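Local coordinates for ThiJ/PfpI family protein (Pseudomonas syringae pv. tomato, PDB 3EWN) that is of unknown function but belongs to the DJ-1/PfpI (ThiJ/PfpI) family, a branch of the class I glutamine amidotransferase-like clan, at residues Ser143-Arg148 with Glu228-Phe233; Gln25-Val30 with Arg83-Leu88; Pro32-Met37 with Asp62-Asp67. All coordinates share one frame; numbering follows the deposited sequence.

Interaction 1: residues Ser143-Arg148 with Glu228-Phe233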
loop_
_atom_site.group_PDB
_atom_site.type_symbol
_atom_site.label_atom_id
_atom_site.label_comp_id
_atom_site.label_asym_id
_atom_site.label_seq_id
_atom_site.Cartn_x
_atom_site.Cartn_y
_atom_site.Cartn_z
ATOM N N SER A 143 -10.742 -6.149 -13.128
ATOM C CA SER A 143 -9.410 -6.686 -12.875
ATOM C C SER A 143 -8.421 -5.654 -13.395
ATOM O O SER A 143 -8.813 -4.541 -13.736
ATOM C CB SER A 143 -9.238 -8.001 -13.639
ATOM O OG SER A 143 -8.085 -8.710 -13.215
ATOM N N HIS A 144 -7.140 -6.008 -13.445
ATOM C CA HIS A 144 -6.153 -5.082 -13.993
ATOM C C HIS A 144 -6.534 -4.969 -15.467
ATOM O O HIS A 144 -7.086 -5.914 -16.046
ATOM C CB HIS A 144 -4.740 -5.652 -13.842
ATOM C CG HIS A 144 -3.655 -4.694 -14.233
ATOM N ND1 HIS A 144 -3.217 -4.551 -15.533
ATOM C CD2 HIS A 144 -2.936 -3.812 -13.496
ATOM C CE1 HIS A 144 -2.276 -3.623 -15.580
ATOM N NE2 HIS A 144 -2.086 -3.160 -14.358
ATOM N N TRP A 145 -6.257 -3.829 -16.086
ATOM C CA TRP A 145 -6.630 -3.672 -17.483
ATOM C C TRP A 145 -5.967 -4.667 -18.428
ATOM O O TRP A 145 -6.490 -4.936 -19.508
ATOM C CB TRP A 145 -6.363 -2.241 -17.964
ATOM C CG TRP A 145 -4.960 -1.750 -17.777
ATOM C CD1 TRP A 145 -4.503 -0.934 -16.782
ATOM C CD2 TRP A 145 -3.838 -2.001 -18.637
ATOM N NE1 TRP A 145 -3.168 -0.653 -16.971
ATOM C CE2 TRP A 145 -2.736 -1.298 -18.101
ATOM C CE3 TRP A 145 -3.659 -2.751 -19.806
ATOM C CZ2 TRP A 145 -1.470 -1.322 -18.698
ATOM C CZ3 TRP A 145 -2.398 -2.774 -20.401
ATOM C CH2 TRP A 145 -1.322 -2.063 -19.844
ATOM N N SER A 146 -4.834 -5.230 -18.022
ATOM C CA SER A 146 -4.117 -6.174 -18.877
ATOM C C SER A 146 -4.736 -7.565 -18.984
ATOM O O SER A 146 -4.374 -8.329 -19.882
ATOM C CB SER A 146 -2.671 -6.321 -18.402
ATOM O OG SER A 146 -2.621 -6.933 -17.121
ATOM N N CYS A 147 -5.668 -7.895 -18.093
ATOM C CA CYS A 147 -6.275 -9.225 -18.115
ATOM C C CYS A 147 -7.767 -9.245 -17.804
ATOM O O CYS A 147 -8.341 -10.308 -17.583
ATOM C CB CYS A 147 -5.555 -10.130 -17.110
ATOM S SG CYS A 147 -5.649 -9.553 -15.390
ATOM N N ARG A 148 -8.398 -8.076 -17.800
ATOM C CA ARG A 148 -9.821 -7.989 -17.487
ATOM C C ARG A 148 -10.713 -8.857 -18.383
ATOM O O ARG A 148 -11.595 -9.570 -17.895
ATOM C CB ARG A 148 -10.274 -6.528 -17.567
ATOM C CG ARG A 148 -11.661 -6.280 -17.010
ATOM C CD ARG A 148 -12.021 -4.798 -17.049
ATOM N NE ARG A 148 -12.124 -4.300 -18.418
ATOM C CZ ARG A 148 -11.313 -3.390 -18.951
ATOM N NH1 ARG A 148 -10.329 -2.863 -18.234
ATOM N NH2 ARG A 148 -11.486 -3.013 -20.209
ATOM N N GLU A 228 2.280 -3.379 -24.795
ATOM C CA GLU A 228 3.278 -4.323 -25.292
ATOM C C GLU A 228 4.030 -5.023 -24.163
ATOM O O GLU A 228 4.317 -6.216 -24.240
ATOM C CB GLU A 228 4.284 -3.607 -26.200
ATOM C CG GLU A 228 3.707 -3.210 -27.537
ATOM C CD GLU A 228 3.004 -4.373 -28.212
ATOM O OE1 GLU A 228 3.666 -5.407 -28.455
ATOM O OE2 GLU A 228 1.790 -4.257 -28.489
ATOM N N LEU A 229 4.353 -4.274 -23.116
ATOM C CA LEU A 229 5.081 -4.830 -21.988
ATOM C C LEU A 229 4.309 -5.944 -21.280
ATOM O O LEU A 229 4.903 -6.926 -20.825
ATOM C CB LEU A 229 5.424 -3.721 -20.992
ATOM C CG LEU A 229 6.227 -4.135 -19.755
ATOM C CD1 LEU A 229 7.526 -4.817 -20.164
ATOM C CD2 LEU A 229 6.513 -2.905 -18.919
ATOM N N VAL A 230 2.989 -5.800 -21.189
ATOM C CA VAL A 230 2.176 -6.815 -20.519
ATOM C C VAL A 230 1.621 -7.862 -21.482
ATOM O O VAL A 230 0.891 -8.759 -21.072
ATOM C CB VAL A 230 0.983 -6.185 -19.761
ATOM C CG1 VAL A 230 1.475 -5.083 -18.839
ATOM C CG2 VAL A 230 -0.044 -5.658 -20.744
ATOM N N ALA A 231 1.968 -7.749 -22.760
ATOM C CA ALA A 231 1.479 -8.684 -23.770
ATOM C C ALA A 231 1.605 -10.153 -23.350
ATOM O O ALA A 231 0.664 -10.937 -23.520
ATOM C CB ALA A 231 2.210 -8.451 -25.089
ATOM N N GLU A 232 2.756 -10.528 -22.802
ATOM C CA GLU A 232 2.958 -11.910 -22.381
ATOM C C GLU A 232 1.956 -12.324 -21.306
ATOM O O GLU A 232 1.415 -13.432 -21.347
ATOM C CB GLU A 232 4.384 -12.126 -21.865
ATOM C CG GLU A 232 5.483 -12.041 -22.922
ATOM C CD GLU A 232 5.258 -12.975 -24.104
ATOM O OE1 GLU A 232 4.677 -14.064 -23.917
ATOM O OE2 GLU A 232 5.679 -12.621 -25.227
ATOM N N PHE A 233 1.711 -11.438 -20.345
ATOM C CA PHE A 233 0.763 -11.727 -19.274
ATOM C C PHE A 233 -0.660 -11.789 -19.832
ATOM O O PHE A 233 -1.426 -12.689 -19.494
ATOM C CB PHE A 233 0.850 -10.654 -18.185
ATOM C CG PHE A 233 -0.117 -10.857 -17.049
ATOM C CD1 PHE A 233 -0.036 -11.987 -16.240
ATOM C CD2 PHE A 233 -1.100 -9.911 -16.780
ATOM C CE1 PHE A 233 -0.918 -12.169 -15.171
ATOM C CE2 PHE A 233 -1.986 -10.082 -15.716
ATOM C CZ PHE A 233 -1.895 -11.215 -14.910
#

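Interaction 2: residues Gln25-Val30 with Arg83-Leu88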
loop_
_atom_site.group_PDB
_atom_site.type_symbol
_atom_site.label_atom_id
_atom_site.label_comp_id
_atom_site.label_asym_id
_atom_site.label_seq_id
_atom_site.Cartn_x
_atom_site.Cartn_y
_atom_site.Cartn_z
ATOM N N GLN A 25 -14.504 -11.515 10.217
ATOM C CA GLN A 25 -13.455 -12.511 10.023
ATOM C C GLN A 25 -13.035 -12.282 8.580
ATOM O O GLN A 25 -13.800 -12.563 7.662
ATOM C CB GLN A 25 -14.016 -13.924 10.183
ATOM C CG GLN A 25 -14.607 -14.203 11.554
ATOM C CD GLN A 25 -13.587 -14.060 12.660
ATOM O OE1 GLN A 25 -12.493 -14.619 12.586
ATOM N NE2 GLN A 25 -13.942 -13.312 13.704
ATOM N N ILE A 26 -11.820 -11.786 8.387
ATOM C CA ILE A 26 -11.328 -11.456 7.058
ATOM C C ILE A 26 -10.098 -12.259 6.663
ATOM O O ILE A 26 -9.057 -12.169 7.315
ATOM C CB ILE A 26 -10.994 -9.941 6.996
ATOM C CG1 ILE A 26 -12.255 -9.131 7.316
ATOM C CG2 ILE A 26 -10.438 -9.569 5.634
ATOM C CD1 ILE A 26 -12.003 -7.662 7.615
ATOM N N ALA A 27 -10.219 -13.042 5.594
ATOM C CA ALA A 27 -9.097 -13.846 5.120
ATOM C C ALA A 27 -8.519 -13.246 3.843
ATOM O O ALA A 27 -9.230 -13.067 2.853
ATOM C CB ALA A 27 -9.546 -15.286 4.866
HETATM N N MSE A 28 -7.223 -12.948 3.872
HETATM C CA MSE A 28 -6.539 -12.369 2.723
HETATM C C MSE A 28 -5.457 -13.324 2.232
HETATM O O MSE A 28 -4.486 -13.595 2.931
HETATM C CB MSE A 28 -5.930 -11.021 3.116
HETATM C CG MSE A 28 -6.952 -10.059 3.741
HETATM SE SE MSE A 28 -6.268 -8.321 4.216
HETATM C CE MSE A 28 -6.436 -7.451 2.525
ATOM N N LEU A 29 -5.646 -13.842 1.024
ATOM C CA LEU A 29 -4.699 -14.770 0.431
ATOM C C LEU A 29 -3.408 -14.071 0.025
ATOM O O LEU A 29 -3.436 -12.950 -0.476
ATOM C CB LEU A 29 -5.319 -15.425 -0.809
ATOM C CG LEU A 29 -4.424 -16.358 -1.628
ATOM C CD1 LEU A 29 -4.228 -17.672 -0.887
ATOM C CD2 LEU A 29 -5.071 -16.612 -2.990
ATOM N N VAL A 30 -2.278 -14.729 0.267
ATOM C CA VAL A 30 -0.982 -14.198 -0.147
ATOM C C VAL A 30 -0.255 -15.361 -0.803
ATOM O O VAL A 30 -0.504 -16.515 -0.470
ATOM C CB VAL A 30 -0.125 -13.644 1.033
ATOM C CG1 VAL A 30 -0.819 -12.444 1.650
ATOM C CG2 VAL A 30 0.144 -14.731 2.068
ATOM N N ARG A 83 -13.398 -21.542 8.721
ATOM C CA ARG A 83 -14.286 -22.073 7.687
ATOM C C ARG A 83 -15.294 -21.050 7.167
ATOM O O ARG A 83 -15.548 -20.981 5.965
ATOM C CB ARG A 83 -15.042 -23.288 8.227
ATOM C CG ARG A 83 -14.176 -24.514 8.470
ATOM C CD ARG A 83 -14.223 -25.456 7.283
ATOM N NE ARG A 83 -15.585 -25.918 7.027
ATOM C CZ ARG A 83 -15.950 -26.627 5.963
ATOM N NH1 ARG A 83 -15.053 -26.963 5.044
ATOM N NH2 ARG A 83 -17.216 -26.996 5.815
ATOM N N ASP A 84 -15.884 -20.279 8.076
ATOM C CA ASP A 84 -16.867 -19.266 7.699
ATOM C C ASP A 84 -16.257 -17.879 7.866
ATOM O O ASP A 84 -15.849 -17.501 8.961
ATOM C CB ASP A 84 -18.125 -19.396 8.561
ATOM C CG ASP A 84 -18.763 -20.769 8.461
ATOM O OD1 ASP A 84 -18.407 -21.542 7.546
ATOM O OD2 ASP A 84 -19.635 -21.077 9.300
ATOM N N LEU A 85 -16.208 -17.124 6.773
ATOM C CA LEU A 85 -15.612 -15.791 6.777
ATOM C C LEU A 85 -16.574 -14.670 6.414
ATOM O O LEU A 85 -17.576 -14.890 5.736
ATOM C CB LEU A 85 -14.454 -15.758 5.779
ATOM C CG LEU A 85 -13.338 -16.785 5.976
ATOM C CD1 LEU A 85 -12.550 -16.942 4.680
ATOM C CD2 LEU A 85 -12.438 -16.345 7.118
ATOM N N THR A 86 -16.254 -13.462 6.870
ATOM C CA THR A 86 -17.058 -12.297 6.534
ATOM C C THR A 86 -16.572 -11.883 5.151
ATOM O O THR A 86 -17.362 -11.539 4.269
ATOM C CB THR A 86 -16.801 -11.134 7.507
ATOM O OG1 THR A 86 -17.026 -11.581 8.849
ATOM C CG2 THR A 86 -17.727 -9.965 7.197
ATOM N N VAL A 87 -15.254 -11.937 4.968
ATOM C CA VAL A 87 -14.644 -11.569 3.696
ATOM C C VAL A 87 -13.516 -12.495 3.254
ATOM O O VAL A 87 -12.647 -12.852 4.045
ATOM C CB VAL A 87 -14.055 -10.141 3.747
ATOM C CG1 VAL A 87 -13.425 -9.795 2.399
ATOM C CG2 VAL A 87 -15.135 -9.136 4.106
ATOM N N LEU A 88 -13.551 -12.887 1.984
ATOM C CA LEU A 88 -12.499 -13.714 1.395
ATOM C C LEU A 88 -11.895 -12.755 0.380
ATOM O O LEU A 88 -12.628 -12.134 -0.385
ATOM C CB LEU A 88 -13.081 -14.937 0.681
ATOM C CG LEU A 88 -12.065 -15.822 -0.062
ATOM C CD1 LEU A 88 -10.998 -16.353 0.904
ATOM C CD2 LEU A 88 -12.794 -16.973 -0.726
#

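Interaction 3: residues Pro32-Met37 with Asp62-Asp67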
loop_
_atom_site.group_PDB
_atom_site.type_symbol
_atom_site.label_atom_id
_atom_site.label_comp_id
_atom_site.label_asym_id
_atom_site.label_seq_id
_atom_site.Cartn_x
_atom_site.Cartn_y
_atom_site.Cartn_z
ATOM N N PRO A 32 3.601 -16.340 -3.404
ATOM C CA PRO A 32 4.839 -15.834 -3.998
ATOM C C PRO A 32 4.562 -15.057 -5.280
ATOM O O PRO A 32 3.754 -15.477 -6.103
ATOM C CB PRO A 32 5.641 -17.109 -4.265
ATOM C CG PRO A 32 5.156 -18.050 -3.192
ATOM C CD PRO A 32 3.667 -17.799 -3.205
ATOM N N GLY A 33 5.215 -13.911 -5.437
ATOM C CA GLY A 33 5.026 -13.138 -6.650
ATOM C C GLY A 33 3.840 -12.196 -6.692
ATOM O O GLY A 33 3.601 -11.553 -7.711
HETATM N N MSE A 34 3.085 -12.110 -5.605
HETATM C CA MSE A 34 1.945 -11.202 -5.587
HETATM C C MSE A 34 2.462 -9.763 -5.614
HETATM O O MSE A 34 3.612 -9.511 -5.263
HETATM C CB MSE A 34 1.127 -11.413 -4.317
HETATM C CG MSE A 34 1.858 -10.989 -3.051
HETATM SE SE MSE A 34 0.773 -11.146 -1.488
HETATM C CE MSE A 34 2.125 -10.857 -0.174
ATOM N N THR A 35 1.622 -8.828 -6.051
ATOM C CA THR A 35 2.001 -7.423 -6.072
ATOM C C THR A 35 1.577 -6.987 -4.681
ATOM O O THR A 35 0.391 -6.956 -4.379
ATOM C CB THR A 35 1.212 -6.640 -7.149
ATOM O OG1 THR A 35 1.525 -7.171 -8.444
ATOM C CG2 THR A 35 1.581 -5.160 -7.115
ATOM N N VAL A 36 2.538 -6.652 -3.828
ATOM C CA VAL A 36 2.209 -6.312 -2.452
ATOM C C VAL A 36 1.217 -5.168 -2.244
ATOM O O VAL A 36 0.401 -5.227 -1.325
ATOM C CB VAL A 36 3.498 -6.082 -1.607
ATOM C CG1 VAL A 36 4.099 -4.723 -1.898
ATOM C CG2 VAL A 36 3.182 -6.248 -0.130
HETATM N N MSE A 37 1.256 -4.142 -3.090
HETATM C CA MSE A 37 0.310 -3.033 -2.938
HETATM C C MSE A 37 -1.129 -3.561 -3.073
HETATM O O MSE A 37 -2.062 -3.016 -2.485
HETATM C CB MSE A 37 0.586 -1.953 -3.995
HETATM C CG MSE A 37 -0.319 -0.721 -3.915
HETATM SE SE MSE A 37 -0.375 0.206 -2.218
HETATM C CE MSE A 37 -2.100 0.984 -2.414
ATOM N N ASP A 62 5.518 -20.305 5.558
ATOM C CA ASP A 62 6.796 -19.745 5.133
ATOM C C ASP A 62 6.538 -18.365 4.530
ATOM O O ASP A 62 5.507 -18.135 3.897
ATOM C CB ASP A 62 7.469 -20.636 4.082
ATOM C CG ASP A 62 7.737 -22.041 4.587
ATOM O OD1 ASP A 62 8.364 -22.183 5.655
ATOM O OD2 ASP A 62 7.325 -23.004 3.909
ATOM N N PRO A 63 7.466 -17.422 4.736
ATOM C CA PRO A 63 7.305 -16.071 4.191
ATOM C C PRO A 63 7.188 -16.119 2.669
ATOM O O PRO A 63 7.834 -16.939 2.023
ATOM C CB PRO A 63 8.582 -15.369 4.643
ATOM C CG PRO A 63 8.892 -16.049 5.942
ATOM C CD PRO A 63 8.645 -17.499 5.616
ATOM N N VAL A 64 6.350 -15.254 2.102
ATOM C CA VAL A 64 6.176 -15.198 0.656
ATOM C C VAL A 64 6.774 -13.884 0.169
ATOM O O VAL A 64 6.559 -12.836 0.778
ATOM C CB VAL A 64 4.684 -15.258 0.255
ATOM C CG1 VAL A 64 4.102 -16.611 0.640
ATOM C CG2 VAL A 64 3.910 -14.133 0.930
ATOM N N THR A 65 7.541 -13.944 -0.914
ATOM C CA THR A 65 8.177 -12.751 -1.452
ATOM C C THR A 65 7.386 -12.176 -2.621
ATOM O O THR A 65 7.060 -12.889 -3.570
ATOM C CB THR A 65 9.614 -13.055 -1.915
ATOM O OG1 THR A 65 10.361 -13.600 -0.817
ATOM C CG2 THR A 65 10.289 -11.779 -2.406
ATOM N N SER A 66 7.086 -10.882 -2.543
ATOM C CA SER A 66 6.314 -10.205 -3.584
ATOM C C SER A 66 7.081 -10.064 -4.891
ATOM O O SER A 66 8.273 -10.365 -4.958
ATOM C CB SER A 66 5.870 -8.822 -3.099
ATOM O OG SER A 66 6.939 -7.891 -3.117
ATOM N N ASP A 67 6.392 -9.595 -5.928
ATOM C CA ASP A 67 7.017 -9.436 -7.234
ATOM C C ASP A 67 8.091 -8.354 -7.244
ATOM O O ASP A 67 8.826 -8.211 -8.226
ATOM C CB ASP A 67 5.955 -9.174 -8.322
ATOM C CG ASP A 67 5.157 -7.894 -8.099
ATOM O OD1 ASP A 67 5.460 -7.121 -7.166
ATOM O OD2 ASP A 67 4.211 -7.662 -8.889
HETATM O O HOH W 1 5.656 -6.141 -4.765
#

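Interaction 1: residues Ser143-Arg148 with Glu228-Phe233
A hydroxyl lies against the rim of a phenyl ring: Ser146 OG meets the edge of Phe233 in the ring plane, 3.4 Å from CD2. No hydrogen bond joins the two segments; the remaining contacts are apolar or sulfur-aromatic. Within its own loop the hydroxyl pairs with His144, Ser146 OG being 2.9 Å from His144 ND1, and the backbone Ser146 N donates to the same ND1 at 3.0 Å, from 20° out of the imidazole plane. The torsion of Ser146 puts OG between backbone N and carbonyl carbon (chi1 66°), near both His144 ND1 and the Phe233 edge. A bound glycerol, probably from the crystallisation liquor, is a further hydrogen-bond partner of OG. Ser146 CB comes within 3.6 Å of Val230 CG2. The loop after strand 140-141 in this DJ-1/PfpI domain thus packs against the break between helices 220-229 and 231-240, where Val230 turns its CB toward the loop and CG2 makes the contact. Val230 CG2 also reaches the six-membered ring of Trp145, 3.7 Å from CZ3, approaching obliquely. Further along the loop, Cys147 makes a sulfur-aromatic contact, with SG 3.7 Å from Phe233 CE2 and the sulfur 68° off the ring normal. Leu128 of helix 126-132 touches both Cys147 and Phe233, and Ser146 O hydrogen-bonds to Thr234 OG1, one residue beyond Phe233. From the second subunit, Met201 O hydrogen-bonds to His144 NE2 and Leu200 O to Trp145 NE1, while Met201 packs on both Trp145 and Val230.

Interaction 2: residues Gln25-Val30 with Arg83-Leu88
Gln25 O is gripped by two neighbouring amides: Thr86 N donates at 2.7 Å, within the carbonyl plane, and Val87 N donates at 3.1 Å from 19° outside it. Gln25 N is held by a side chain, giving its hydrogen almost straight (172°) to Thr86 OG1 at 2.9 Å. With OG1 anti to the carbonyl carbon (chi1 -55°), the Thr86 hydroxyl sits beside its own backbone N and so meets Gln25 N. Two residues on, Ala27 N bonds Val87 O at 2.9 Å; with the Val87 N to Gln25 O bond it brackets Ile26 in a parallel pairing, Ile26 opposite Val87 and Ala27 opposite Leu88. On one face Ile26 and Val87 lie side by side, Ile26 CG2 being 4.1 Å from Val87 CB. On the other, Leu85 CD1 presses tightly on Ala27 CB at 3.4 Å, with Leu88 nearby. These strands, 25-29 and 87-90, are central neighbours in the mostly parallel sheet of this alpha/beta fold. Strand 53-58 flanks the far side of 25-29, where Tyr55 OH hydrogen-bonds to Gln25 OE1, while Asp84 forms a salt bridge with Arg116. Leu88 packs on helix 104-114. The threonine hydroxyl appears to stand in for a backbone acceptor where the chain at Thr86 is not yet extended, and the doubly used carbonyl of Gln25 satisfies both amides on the way into the strand.

Interaction 3: residues Pro32-Met37 with Asp62-Asp67
Asp67 lies across the loop 32-35 and meets it at nearly every atom of its side chain. Its CB rests 3.4 Å from Gly33 O. CG swings between the backbone N and the carbonyl carbon (chi1 62°), which lays the carboxylate beside Met34 O and the Thr35 backbone. OD2 accepts from Thr35 OG1 at 2.8 Å, the hydroxyl standing 38° out of the carboxylate plane; OD1 takes a hydrogen from a water 2.6 Å away. Two donors at the carboxylate would tend to stabilise its ionised form. The water also accepts from Val36 N and lies 2.7 Å from Ser66 OG, itself bonded by Leu70 N and Ala68 N. These contacts fasten the loop that leads into helix 36-46 to the end of strand 64-65, half of a small antiparallel pair with strand 71-73. Backbone bonds hold the two lines together: Gly33 N to Thr65 O at 2.8 Å, almost linear at 174°, and Asp67 N to Met34 O at 2.9 Å. At the Pro32 end, Val64 splits its branches, CG1 touching Pro32 CD and CG2 lying 3.9 Å from Met34 CE, each pair crossing at about a right angle. Met34, a selenomethionine, starts away from strand 64-65, and its extended chain brings CE back to Val64. Ile72 touches both Met34 and Val36, and Thr35 OG1 also bonds a glycerol, probably from the crystallisation liquor.

From the N terminus, strand 25-29 opens interaction 2 and runs almost directly into 32-37, which opens interaction 3. The chain passes through helix 36-46 and strand 53-58 before 62-67 closes interaction 3; only then does 83-88 close interaction 2, so interaction 3 is nested inside that larger loop. The two touch where Val30 CG2 packs on Val64 CG2, 4.0 Å apart, joining the run from strand 25-29 toward helix 36-46 to the short strand 64-65. Interaction 1 follows in series, its loop opened at 143-148 and closed by the C-terminal helices. It lies across the chain's centre from interaction 2, while interactions 1 and 3 both touch the second subunit.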